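Local structure of D-2-hydroxyacid dehydrogensase protein (Ketogulonicigenium vulgare, 4LSW) at residues Tyr12-Trp15 against Asp16-Leu20; Thr101-Val104 against Ala105-Gly108; Ile232-Ala235 against Ser236-Asp239; Leu257-Phe260 against Glu261-Asn265; Glu288-Lys291 against Ala292-Gln295. The protein probably catalyses the NAD(P)-dependent interconversion of 2-keto acids and D-2-hydroxy acids. One frame throughout, in Å; residues are numbered along the deposited sequence.

How the contacts relate
The five contacts sample short-range geometry at several places in the two-domain fold of this family. Contacts 3 and 4, whose centres are 9 Å apart, are neighbouring loops at the ends of parallel strands in the nucleotide-binding domain. They touch where Ala-235 meets Phe-260 and Glu-261, and they carry Arg-234 and Glu-263, probably part of the active site. Contact 2, on helix 101-116, packs against both, through Ile-232 and Asp-258. It also joins contact 5 by a probable hydrogen bond from Asp-103 OD2 to Thr-289 OG1 (2.5 Å). Contact 5, on helix 287-306, reaches contact 1 in the other domain, their centres about 11 Å apart.

Contact 1: residues Tyr12-Trp15 against Asp16-Leu20; sequences YPAW and DQEPL
Pro-13 O opens the helix by accepting two backbone N-H groups: Gln-17 N at 3.0 Å, lying in the carbonyl plane, and Asp-16 N, which approaches from above that plane. The next bond, Glu-18 N to Ala-14 O, is nearly straight at 172°. One turn on, Pro-19 has no N-H to offer; its ring carbon CD sits 3.2 Å from Trp-15 O, and the helix kinks there. This helix, 14-23, is the middle element of a beta-alpha-beta unit between strands 5-8 and 25-28. Among the side chains, Trp-15 has CG tucked between its backbone N and carbonyl carbon (chi1 55°), which lays the indole alongside the Asp-16 carboxylate with the two planes at 89°. A water bridges them, accepting from Trp-15 NE1 and donating to Asp-16 OD2 at 2.5 Å, while Asp-16 OD1 makes a salt bridge with Arg-298. Pro-13 CB lies over one indole face, toward its rim. A second water links Tyr-12 N to Gln-17 OE1, an oxygen that also receives Gln-8 NE2. Further along the helix, Leu-20 CD1 touches Tyr-12 CD2 at 3.6 Å, the two side chains crossing at about a right angle, and Tyr-12 OH bonds to Thr-51 O.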
loop_
_atom_site.group_PDB
_atom_site.type_symbol
_atom_site.label_atom_id
_atom_site.label_comp_id
_atom_site.label_asym_id
_atom_site.label_seq_id
_atom_site.Cartn_x
_atom_site.Cartn_y
_atom_site.Cartn_z
ATOM N N TYR A 12 8.545 13.956 -8.190
ATOM C CA TYR A 12 9.235 12.726 -7.820
ATOM C C TYR A 12 10.492 13.104 -7.049
ATOM O O TYR A 12 10.947 14.241 -7.135
ATOM C CB TYR A 12 9.681 11.950 -9.053
ATOM C CG TYR A 12 8.593 11.390 -9.930
ATOM C CD1 TYR A 12 7.554 10.625 -9.410
ATOM C CD2 TYR A 12 8.619 11.620 -11.294
ATOM C CE1 TYR A 12 6.564 10.119 -10.240
ATOM C CE2 TYR A 12 7.654 11.118 -12.120
ATOM C CZ TYR A 12 6.629 10.372 -11.598
ATOM O OH TYR A 12 5.679 9.880 -12.464
ATOM N N PRO A 13 11.079 12.144 -6.315
ATOM C CA PRO A 13 12.358 12.426 -5.647
ATOM C C PRO A 13 13.420 12.827 -6.657
ATOM O O PRO A 13 13.329 12.423 -7.813
ATOM C CB PRO A 13 12.736 11.073 -5.039
ATOM C CG PRO A 13 11.436 10.398 -4.811
ATOM C CD PRO A 13 10.562 10.809 -5.964
ATOM N N ALA A 14 14.411 13.600 -6.215
ATOM C CA ALA A 14 15.482 14.065 -7.090
ATOM C C ALA A 14 16.211 12.945 -7.834
ATOM O O ALA A 14 16.663 13.139 -8.966
ATOM C CB ALA A 14 16.468 14.913 -6.297
ATOM N N TRP A 15 16.333 11.771 -7.213
ATOM C CA TRP A 15 17.062 10.675 -7.845
ATOM C C TRP A 15 16.330 10.089 -9.065
ATOM O O TRP A 15 16.921 9.356 -9.869
ATOM C CB TRP A 15 17.473 9.592 -6.825
ATOM C CG TRP A 15 16.372 9.002 -5.996
ATOM C CD1 TRP A 15 15.224 8.418 -6.448
ATOM C CD2 TRP A 15 16.347 8.883 -4.568
ATOM N NE1 TRP A 15 14.475 7.970 -5.388
ATOM C CE2 TRP A 15 15.143 8.240 -4.222
ATOM C CE3 TRP A 15 17.223 9.266 -3.546
ATOM C CZ2 TRP A 15 14.791 7.971 -2.895
ATOM C CZ3 TRP A 15 16.871 9.002 -2.229
ATOM C CH2 TRP A 15 15.666 8.360 -1.916
ATOM N N ASP A 16 15.048 10.432 -9.202
ATOM C CA ASP A 16 14.298 10.125 -10.416
ATOM C C ASP A 16 14.194 11.344 -11.323
ATOM O O ASP A 16 14.286 11.227 -12.546
ATOM C CB ASP A 16 12.888 9.642 -10.063
ATOM C CG ASP A 16 12.895 8.337 -9.312
ATOM O OD1 ASP A 16 13.674 7.446 -9.704
ATOM O OD2 ASP A 16 12.114 8.218 -8.347
ATOM N N GLN A 17 13.989 12.503 -10.713
ATOM C CA GLN A 17 13.798 13.728 -11.485
ATOM C C GLN A 17 15.012 14.045 -12.356
ATOM O O GLN A 17 14.876 14.360 -13.544
ATOM C CB GLN A 17 13.495 14.902 -10.566
ATOM C CG GLN A 17 12.940 16.108 -11.291
ATOM C CD GLN A 17 11.548 15.863 -11.802
ATOM O OE1 GLN A 17 10.638 15.577 -11.023
ATOM N NE2 GLN A 17 11.368 15.962 -13.112
ATOM N N GLU A 18 16.201 13.942 -11.777
ATOM C CA GLU A 18 17.410 14.237 -12.537
ATOM C C GLU A 18 17.560 13.372 -13.798
ATOM O O GLU A 18 17.741 13.915 -14.885
ATOM C CB GLU A 18 18.653 14.184 -11.637
ATOM C CG GLU A 18 18.664 15.270 -10.571
ATOM C CD GLU A 18 19.643 14.988 -9.450
ATOM O OE1 GLU A 18 20.727 14.435 -9.731
ATOM O OE2 GLU A 18 19.321 15.318 -8.290
ATOM N N PRO A 19 17.457 12.028 -13.680
ATOM C CA PRO A 19 17.612 11.266 -14.930
ATOM C C PRO A 19 16.433 11.402 -15.892
ATOM O O PRO A 19 16.603 11.232 -17.103
ATOM C CB PRO A 19 17.748 9.812 -14.456
ATOM C CG PRO A 19 17.214 9.798 -13.073
ATOM C CD PRO A 19 17.487 11.144 -12.498
ATOM N N LEU A 20 15.254 11.698 -15.363
ATOM C CA LEU A 20 14.111 11.986 -16.226
ATOM C C LEU A 20 14.368 13.233 -17.069
ATOM O O LEU A 20 14.155 13.223 -18.286
ATOM C CB LEU A 20 12.827 12.151 -15.404
ATOM C CG LEU A 20 12.096 10.869 -14.990
ATOM C CD1 LEU A 20 11.057 11.166 -13.924
ATOM C CD2 LEU A 20 11.446 10.235 -16.203
HETATM O O HOH W 1 10.019 16.629 -8.733
HETATM O O HOH W 2 11.775 7.011 -6.127
#

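Contact 2: residues Thr101-Val104 against Ala105-Gly108; sequences TGDV and ADLG
Asp-103 and Asp-106, one helical turn apart, bring their carboxylates to within 4.0 Å between Asp-103 OD1 and Asp-106 OD2. Two like charges this close would be expected to repel, but a water set to one side of the pair donates to both, at 2.7 Å to Asp-103 OD1 and 2.6 Å to Asp-106 OD2. The carboxylate planes are turned 76° apart, so the groups do not lie flat on one another. In Asp-106, CG stands beside the backbone N and opposite the carbonyl carbon (chi1 -81°), which swings the carboxylate back over the preceding turn, close to Gly-102 O.

The other oxygen of each acid is held from outside. Asp-103 OD2 is bonded to the hydroxyls of Thr-286 and Thr-289, and Asp-106 OD1 forms a salt bridge with Arg-163, which probably offsets much of the local negative charge. Beneath the acids runs regular alpha-helical backbone: Ala-105, Asp-106, Leu-107 and Gly-108 each give their N-H to the carbonyl four residues earlier, the shortest being Asp-106 N to Gly-102 O at 2.9 Å.

Further out, Ala-105 packs on Glu-159, Val-160 and Arg-163 of helix 155-165. Val-104 leans on Ile-232 and Ala-283, and Leu-107 on Asp-258 and His-282. Helix 101-116 is thus wedged against the nucleotide-binding domain just after the chain leaves the mixed sheet of the other domain, the crossing position expected in the two-domain fold of D-2-hydroxyacid dehydrogenases.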
loop_
_atom_site.group_PDB
_atom_site.type_symbol
_atom_site.label_atom_id
_atom_site.label_comp_id
_atom_site.label_asym_id
_atom_site.label_seq_id
_atom_site.Cartn_x
_atom_site.Cartn_y
_atom_site.Cartn_z
ATOM N N THR A 101 7.136 -5.250 -2.213
ATOM C CA THR A 101 6.456 -6.337 -1.505
ATOM C C THR A 101 7.131 -6.700 -0.181
ATOM O O THR A 101 6.482 -6.762 0.864
ATOM C CB THR A 101 6.329 -7.579 -2.402
ATOM O OG1 THR A 101 5.555 -7.234 -3.563
ATOM C CG2 THR A 101 5.648 -8.720 -1.666
ATOM N N GLY A 102 8.444 -6.895 -0.222
ATOM C CA GLY A 102 9.174 -7.349 0.950
ATOM C C GLY A 102 9.187 -6.319 2.059
ATOM O O GLY A 102 9.031 -6.667 3.224
ATOM N N ASP A 103 9.354 -5.050 1.708
ATOM C CA ASP A 103 9.392 -4.009 2.723
ATOM C C ASP A 103 8.022 -3.796 3.370
ATOM O O ASP A 103 7.934 -3.556 4.567
ATOM C CB ASP A 103 9.986 -2.713 2.158
ATOM C CG ASP A 103 11.506 -2.721 2.184
ATOM O OD1 ASP A 103 12.062 -3.262 3.159
ATOM O OD2 ASP A 103 12.135 -2.186 1.251
ATOM N N VAL A 104 6.955 -3.945 2.588
ATOM C CA VAL A 104 5.620 -3.824 3.155
ATOM C C VAL A 104 5.383 -4.954 4.155
ATOM O O VAL A 104 4.925 -4.725 5.272
ATOM C CB VAL A 104 4.532 -3.832 2.057
ATOM C CG1 VAL A 104 3.148 -3.919 2.676
ATOM C CG2 VAL A 104 4.642 -2.571 1.196
ATOM N N ALA A 105 5.764 -6.167 3.768
ATOM C CA ALA A 105 5.601 -7.315 4.651
ATOM C C ALA A 105 6.444 -7.149 5.918
ATOM O O ALA A 105 5.972 -7.443 7.025
ATOM C CB ALA A 105 5.952 -8.600 3.928
ATOM N N ASP A 106 7.677 -6.669 5.761
ATOM C CA ASP A 106 8.524 -6.382 6.914
ATOM C C ASP A 106 7.834 -5.448 7.905
ATOM O O ASP A 106 7.840 -5.714 9.103
ATOM C CB ASP A 106 9.854 -5.726 6.494
ATOM C CG ASP A 106 10.902 -6.710 5.997
ATOM O OD1 ASP A 106 10.604 -7.895 5.751
ATOM O OD2 ASP A 106 12.051 -6.248 5.822
ATOM N N LEU A 107 7.242 -4.351 7.424
ATOM C CA LEU A 107 6.654 -3.398 8.360
ATOM C C LEU A 107 5.439 -4.000 9.060
ATOM O O LEU A 107 5.265 -3.821 10.252
ATOM C CB LEU A 107 6.305 -2.059 7.708
ATOM C CG LEU A 107 5.980 -0.991 8.765
ATOM C CD1 LEU A 107 7.226 -0.493 9.496
ATOM C CD2 LEU A 107 5.174 0.196 8.214
ATOM N N GLY A 108 4.623 -4.750 8.322
ATOM C CA GLY A 108 3.467 -5.396 8.929
ATOM C C GLY A 108 3.847 -6.284 10.108
ATOM O O GLY A 108 3.273 -6.197 11.191
HETATM O O HOH W 3 12.335 -3.658 5.820
#

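Contact 3: residues Ile232-Ala235 against Ser236-Asp239; sequences ISRA and SNID
Ala-235 O accepts the N-H of Ile-238 at 3.1 Å, with a nearly straight N-H...O angle of 167°. The donor stands well above the carbonyl plane, as happens when the chain folds back over only three residues, and the central pair, Ser-236 and Asn-237, has the backbone angles of a type I beta turn. Over this turn runs the aliphatic part of Arg-234. Its CG lies between the backbone N and the carbonyl carbon (chi1 60°), which sends the chain alongside the turn: Arg-234 CD comes to 3.4 Å from Ser-236 OG, and Arg-234 CG to 3.5 Å from Asn-237 ND2. The guanidinium and the Asn-237 amide are almost parallel, 13° apart, although it is the methylenes that touch the amide. Both ends of that amide are tied to a neighbouring loop, ND2 giving to Ala-207 O and OD1 accepting from Ala-209 N, so the amide against which the arginine methylenes rest is fixed in rotation. Past the turn, Asp-239 caps helix 240-249 through the N-H of Ala-242. Arg-234, on a loop that follows a strand of the parallel Rossmann-type sheet, is placed as expected of the substrate-binding arginine of D-2-hydroxyacid dehydrogenases, and probably has that role.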
loop_
_atom_site.group_PDB
_atom_site.type_symbol
_atom_site.label_atom_id
_atom_site.label_comp_id
_atom_site.label_asym_id
_atom_site.label_seq_id
_atom_site.Cartn_x
_atom_site.Cartn_y
_atom_site.Cartn_z
ATOM N N ILE A 232 -1.970 -3.086 6.648
ATOM C CA ILE A 232 -0.949 -2.475 5.776
ATOM C C ILE A 232 -1.422 -2.378 4.319
ATOM O O ILE A 232 -0.623 -2.121 3.410
ATOM C CB ILE A 232 0.395 -3.242 5.846
ATOM C CG1 ILE A 232 0.169 -4.738 5.593
ATOM C CG2 ILE A 232 1.073 -3.008 7.189
ATOM C CD1 ILE A 232 1.435 -5.583 5.666
ATOM N N SER A 233 -2.727 -2.565 4.102
ATOM C CA SER A 233 -3.341 -2.470 2.773
ATOM C C SER A 233 -4.454 -1.429 2.815
ATOM O O SER A 233 -4.636 -0.800 3.831
ATOM C CB SER A 233 -3.908 -3.825 2.350
ATOM O OG SER A 233 -4.956 -4.224 3.219
ATOM N N ARG A 234 -5.218 -1.269 1.741
ATOM C CA ARG A 234 -6.084 -0.086 1.621
ATOM C C ARG A 234 -7.077 0.142 2.768
ATOM O O ARG A 234 -7.565 -0.806 3.393
ATOM C CB ARG A 234 -6.813 -0.093 0.280
ATOM C CG ARG A 234 -7.693 -1.303 0.069
ATOM C CD ARG A 234 -8.300 -1.294 -1.323
ATOM N NE ARG A 234 -7.282 -1.358 -2.370
ATOM C CZ ARG A 234 -7.549 -1.494 -3.667
ATOM N NH1 ARG A 234 -8.804 -1.587 -4.080
ATOM N NH2 ARG A 234 -6.562 -1.548 -4.554
ATOM N N ALA A 235 -7.374 1.410 3.035
ATOM C CA ALA A 235 -8.260 1.774 4.132
ATOM C C ALA A 235 -9.698 1.328 3.888
ATOM O O ALA A 235 -10.408 0.998 4.837
ATOM C CB ALA A 235 -8.208 3.279 4.383
ATOM N N SER A 236 -10.115 1.310 2.623
ATOM C CA SER A 236 -11.516 1.045 2.265
ATOM C C SER A 236 -12.018 -0.341 2.673
ATOM O O SER A 236 -13.226 -0.584 2.742
ATOM C CB SER A 236 -11.747 1.256 0.764
ATOM O OG SER A 236 -10.938 0.394 -0.017
ATOM N N ASN A 237 -11.094 -1.252 2.947
ATOM C CA ASN A 237 -11.486 -2.610 3.295
ATOM C C ASN A 237 -11.748 -2.830 4.775
ATOM O O ASN A 237 -12.099 -3.939 5.190
ATOM C CB ASN A 237 -10.467 -3.610 2.772
ATOM C CG ASN A 237 -10.665 -3.911 1.307
ATOM O OD1 ASN A 237 -11.790 -3.859 0.799
ATOM N ND2 ASN A 237 -9.583 -4.227 0.617
ATOM N N ILE A 238 -11.598 -1.772 5.565
ATOM C CA ILE A 238 -11.966 -1.819 6.978
ATOM C C ILE A 238 -13.019 -0.759 7.311
ATOM O O ILE A 238 -12.902 0.403 6.911
ATOM C CB ILE A 238 -10.740 -1.661 7.885
ATOM C CG1 ILE A 238 -9.737 -2.780 7.587
ATOM C CG2 ILE A 238 -11.139 -1.691 9.355
ATOM C CD1 ILE A 238 -8.491 -2.723 8.433
ATOM N N ASP A 239 -14.054 -1.183 8.032
ATOM C CA ASP A 239 -15.060 -0.263 8.551
ATOM C C ASP A 239 -14.450 0.448 9.763
ATOM O O ASP A 239 -14.391 -0.114 10.861
ATOM C CB ASP A 239 -16.317 -1.048 8.950
ATOM C CG ASP A 239 -17.460 -0.155 9.426
ATOM O OD1 ASP A 239 -17.215 0.973 9.888
ATOM O OD2 ASP A 239 -18.619 -0.616 9.345
#

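Contact 4: residues Leu257-Phe260 against Glu261-Asn265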
loop_
_atom_site.group_PDB
_atom_site.type_symbol
_atom_site.label_atom_id
_atom_site.label_comp_id
_atom_site.label_asym_id
_atom_site.label_seq_id
_atom_site.Cartn_x
_atom_site.Cartn_y
_atom_site.Cartn_z
ATOM N N LEU A 257 -1.977 0.165 12.612
ATOM C CA LEU A 257 -2.483 0.658 11.337
ATOM C C LEU A 257 -1.459 1.532 10.633
ATOM O O LEU A 257 -0.899 2.440 11.253
ATOM C CB LEU A 257 -3.761 1.469 11.580
ATOM C CG LEU A 257 -4.886 0.772 12.357
ATOM C CD1 LEU A 257 -6.011 1.766 12.625
ATOM C CD2 LEU A 257 -5.440 -0.420 11.606
ATOM N N ASP A 258 -1.215 1.238 9.357
ATOM C CA ASP A 258 -0.305 2.015 8.529
ATOM C C ASP A 258 -1.104 2.790 7.481
ATOM O O ASP A 258 -0.545 3.571 6.735
ATOM C CB ASP A 258 0.745 1.094 7.871
ATOM C CG ASP A 258 1.854 1.865 7.132
ATOM O OD1 ASP A 258 2.519 2.727 7.758
ATOM O OD2 ASP A 258 2.043 1.578 5.924
ATOM N N VAL A 259 -2.417 2.591 7.433
ATOM C CA VAL A 259 -3.216 3.278 6.429
ATOM C C VAL A 259 -4.545 3.692 7.048
ATOM O O VAL A 259 -5.070 3.003 7.930
ATOM C CB VAL A 259 -3.472 2.369 5.243
ATOM C CG1 VAL A 259 -4.241 1.199 5.711
ATOM C CG2 VAL A 259 -4.203 3.099 4.116
ATOM N N PHE A 260 -5.065 4.835 6.608
ATOM C CA PHE A 260 -6.269 5.408 7.209
ATOM C C PHE A 260 -7.108 6.121 6.156
ATOM O O PHE A 260 -6.572 6.675 5.201
ATOM C CB PHE A 260 -5.905 6.446 8.273
ATOM C CG PHE A 260 -4.930 5.970 9.316
ATOM C CD1 PHE A 260 -3.562 5.986 9.065
ATOM C CD2 PHE A 260 -5.373 5.562 10.562
ATOM C CE1 PHE A 260 -2.665 5.562 10.036
ATOM C CE2 PHE A 260 -4.485 5.144 11.540
ATOM C CZ PHE A 260 -3.117 5.147 11.270
ATOM N N GLU A 261 -8.427 6.119 6.340
ATOM C CA GLU A 261 -9.299 6.925 5.491
ATOM C C GLU A 261 -8.930 8.394 5.659
ATOM O O GLU A 261 -8.758 8.872 6.783
ATOM C CB GLU A 261 -10.772 6.711 5.859
ATOM C CG GLU A 261 -11.346 5.360 5.449
ATOM C CD GLU A 261 -11.563 5.206 3.952
ATOM O OE1 GLU A 261 -11.385 6.184 3.191
ATOM O OE2 GLU A 261 -11.919 4.089 3.528
ATOM N N GLY A 262 -8.773 9.095 4.539
ATOM C CA GLY A 262 -8.470 10.515 4.575
ATOM C C GLY A 262 -7.077 10.902 5.055
ATOM O O GLY A 262 -6.831 12.069 5.366
ATOM N N GLU A 263 -6.170 9.931 5.119
ATOM C CA GLU A 263 -4.786 10.195 5.502
ATOM C C GLU A 263 -4.181 11.280 4.617
ATOM O O GLU A 263 -4.528 11.392 3.440
ATOM C CB GLU A 263 -3.949 8.912 5.410
ATOM C CG GLU A 263 -3.835 8.359 4.005
ATOM C CD GLU A 263 -3.067 7.058 3.943
ATOM O OE1 GLU A 263 -3.043 6.335 4.959
ATOM O OE2 GLU A 263 -2.496 6.768 2.874
ATOM N N PRO A 264 -3.261 12.079 5.176
ATOM C CA PRO A 264 -2.669 12.024 6.520
ATOM C C PRO A 264 -3.575 12.596 7.611
ATOM O O PRO A 264 -3.203 12.573 8.787
ATOM C CB PRO A 264 -1.427 12.910 6.372
ATOM C CG PRO A 264 -1.871 13.944 5.387
ATOM C CD PRO A 264 -2.702 13.191 4.383
ATOM N N ASN A 265 -4.734 13.113 7.222
ATOM C CA ASN A 265 -5.689 13.634 8.183
ATOM C C ASN A 265 -6.574 12.507 8.681
ATOM O O ASN A 265 -7.773 12.470 8.390
ATOM C CB ASN A 265 -6.540 14.741 7.557
ATOM C CG ASN A 265 -5.709 15.921 7.088
ATOM O OD1 ASN A 265 -5.624 16.193 5.891
ATOM N ND2 ASN A 265 -5.092 16.624 8.027
#
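Glu-263 reaches back over Phe-260 and Val-259 with its whole length. CB begins 3.5 Å from Phe-260 O, and CG, set between the backbone N and the carbonyl carbon (chi1 64°), passes the same oxygen at 3.4 Å. The chain then runs extended, carrying CD past the Phe-260 carbonyl to the backbone N of that residue. There OE1 accepts the N-H of Phe-260 at 3.0 Å, the donor standing above the carboxylate plane by 38°. The same oxygen lies 3.5 Å from Val-259 CG2 and at the edge of the Phe-260 ring, near CD1, with ring and carboxylate planes inclined by 53°. OE2, the other carboxylate oxygen, is hydrogen-bonded to His-281 ND1. The backbone beneath folds as a type II beta turn from Phe-260 to Glu-263, closed by a longer bond from Glu-263 N to Phe-260 O (3.3 Å), its donor well above the carbonyl plane, with Gly-262 at the position of positive phi; a cis peptide bond leads into Pro-264. With one oxygen anchored to the main chain and the other bonded to the imidazole, the carboxylate is fixed in rotation and probably orients His-281, an arrangement consistent with the Glu-His pair of this enzyme family.

Contact 5: residues Glu288-Lys291 against Ala292-Gln295; sequences ETRK and AMGQ
Thr-289 and Arg-290 both meet Met-293, one turn further along the helix, and the contacts of these two turns fall into three kinds. The first is backbone hydrogen bonding. Ala-292, Met-293, Gly-294 and Gln-295 each donate to the carbonyl four residues back, the shortest bond being Gln-295 N to Lys-291 O at 2.8 Å and the straightest Gly-294 N to Arg-290 O at 171°.

The second kind is van der Waals packing, mostly round the methionine. Its CG stands beside the backbone N (chi1 -67°) and the chain continues extended to the sulfur, which brings SD back toward the preceding turn. Met-293 SD rests 3.9 Å from Thr-289 CG2 and equally far from Arg-290 CD, touching a methyl group and a methylene that lie on the same side of it. The arginine runs alongside it, pointing the same way, while the threonine is set at a slant. On the way, Met-293 CG passes 3.2 Å from Thr-289 O. Tyr-74 of strand 70-74 touches both Arg-290 and Met-293. Elsewhere on the turn, Ala-292 CB lies 3.4 Å from Glu-288 O and touches Val-99.

Polar ends make up the third kind, and their partners lie outside these two turns. Thr-289 OG1 is turned to Asp-103, Arg-290 NH2 bonds to Ser-284 OG, and Gln-295 NE2 gives to Asp-299 OD1 in the next turn of the same helix.

Helix 287-306 follows the last strand of the parallel sheet and precedes strand 313-315 of the mixed sheet, so it is the return crossing between the domains, typical of the two-domain D-2-hydroxyacid dehydrogenase fold.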
loop_
_atom_site.group_PDB
_atom_site.type_symbol
_atom_site.label_atom_id
_atom_site.label_comp_id
_atom_site.label_asym_id
_atom_site.label_seq_id
_atom_site.Cartn_x
_atom_site.Cartn_y
_atom_site.Cartn_z
ATOM N N GLU A 288 15.756 1.726 -0.539
ATOM C CA GLU A 288 15.915 0.750 -1.607
ATOM C C GLU A 288 14.634 0.530 -2.402
ATOM O O GLU A 288 14.666 0.457 -3.631
ATOM C CB GLU A 288 16.445 -0.585 -1.079
ATOM C CG GLU A 288 16.909 -1.516 -2.190
ATOM C CD GLU A 288 17.876 -2.592 -1.714
ATOM O OE1 GLU A 288 18.121 -2.695 -0.491
ATOM O OE2 GLU A 288 18.393 -3.335 -2.575
ATOM N N THR A 289 13.504 0.429 -1.707
ATOM C CA THR A 289 12.244 0.219 -2.401
ATOM C C THR A 289 11.871 1.427 -3.261
ATOM O O THR A 289 11.506 1.271 -4.426
ATOM C CB THR A 289 11.116 -0.137 -1.422
ATOM O OG1 THR A 289 11.268 -1.511 -1.039
ATOM C CG2 THR A 289 9.753 0.060 -2.073
ATOM N N ARG A 290 11.988 2.621 -2.697
ATOM C CA ARG A 290 11.621 3.808 -3.459
ATOM C C ARG A 290 12.542 4.007 -4.664
ATOM O O ARG A 290 12.077 4.355 -5.751
ATOM C CB ARG A 290 11.536 5.045 -2.563
ATOM C CG ARG A 290 10.406 4.964 -1.524
ATOM C CD ARG A 290 9.060 4.692 -2.181
ATOM N NE ARG A 290 8.030 4.432 -1.182
ATOM C CZ ARG A 290 7.380 5.379 -0.512
ATOM N NH1 ARG A 290 7.648 6.659 -0.738
ATOM N NH2 ARG A 290 6.456 5.042 0.381
ATOM N N LYS A 291 13.838 3.753 -4.505
ATOM C CA LYS A 291 14.715 3.832 -5.672
ATOM C C LYS A 291 14.326 2.817 -6.731
ATOM O O LYS A 291 14.331 3.112 -7.921
ATOM C CB LYS A 291 16.184 3.670 -5.278
ATOM C CG LYS A 291 16.758 4.928 -4.687
ATOM C CD LYS A 291 18.235 4.805 -4.413
ATOM C CE LYS A 291 18.744 6.081 -3.757
ATOM N NZ LYS A 291 20.219 6.051 -3.527
ATOM N N ALA A 292 13.974 1.613 -6.298
ATOM C CA ALA A 292 13.583 0.585 -7.242
ATOM C C ALA A 292 12.290 0.947 -7.988
ATOM O O ALA A 292 12.174 0.673 -9.186
ATOM C CB ALA A 292 13.451 -0.762 -6.544
ATOM N N MET A 293 11.337 1.557 -7.282
ATOM C CA MET A 293 10.082 2.003 -7.899
ATOM C C MET A 293 10.342 3.074 -8.956
ATOM O O MET A 293 9.835 2.985 -10.076
ATOM C CB MET A 293 9.116 2.519 -6.829
ATOM C CG MET A 293 8.634 1.416 -5.898
ATOM S SD MET A 293 7.577 2.031 -4.598
ATOM C CE MET A 293 6.582 3.149 -5.579
ATOM N N GLY A 294 11.153 4.066 -8.594
ATOM C CA GLY A 294 11.525 5.135 -9.504
ATOM C C GLY A 294 12.280 4.614 -10.711
ATOM O O GLY A 294 12.035 5.042 -11.838
ATOM N N GLN A 295 13.205 3.688 -10.472
ATOM C CA GLN A 295 13.975 3.070 -11.546
ATOM C C GLN A 295 13.073 2.335 -12.532
ATOM O O GLN A 295 13.293 2.374 -13.745
ATOM C CB GLN A 295 15.013 2.099 -10.967
ATOM C CG GLN A 295 15.996 1.546 -12.001
ATOM C CD GLN A 295 16.939 2.609 -12.534
ATOM O OE1 GLN A 295 17.700 3.222 -11.779
ATOM N NE2 GLN A 295 16.890 2.841 -13.843
#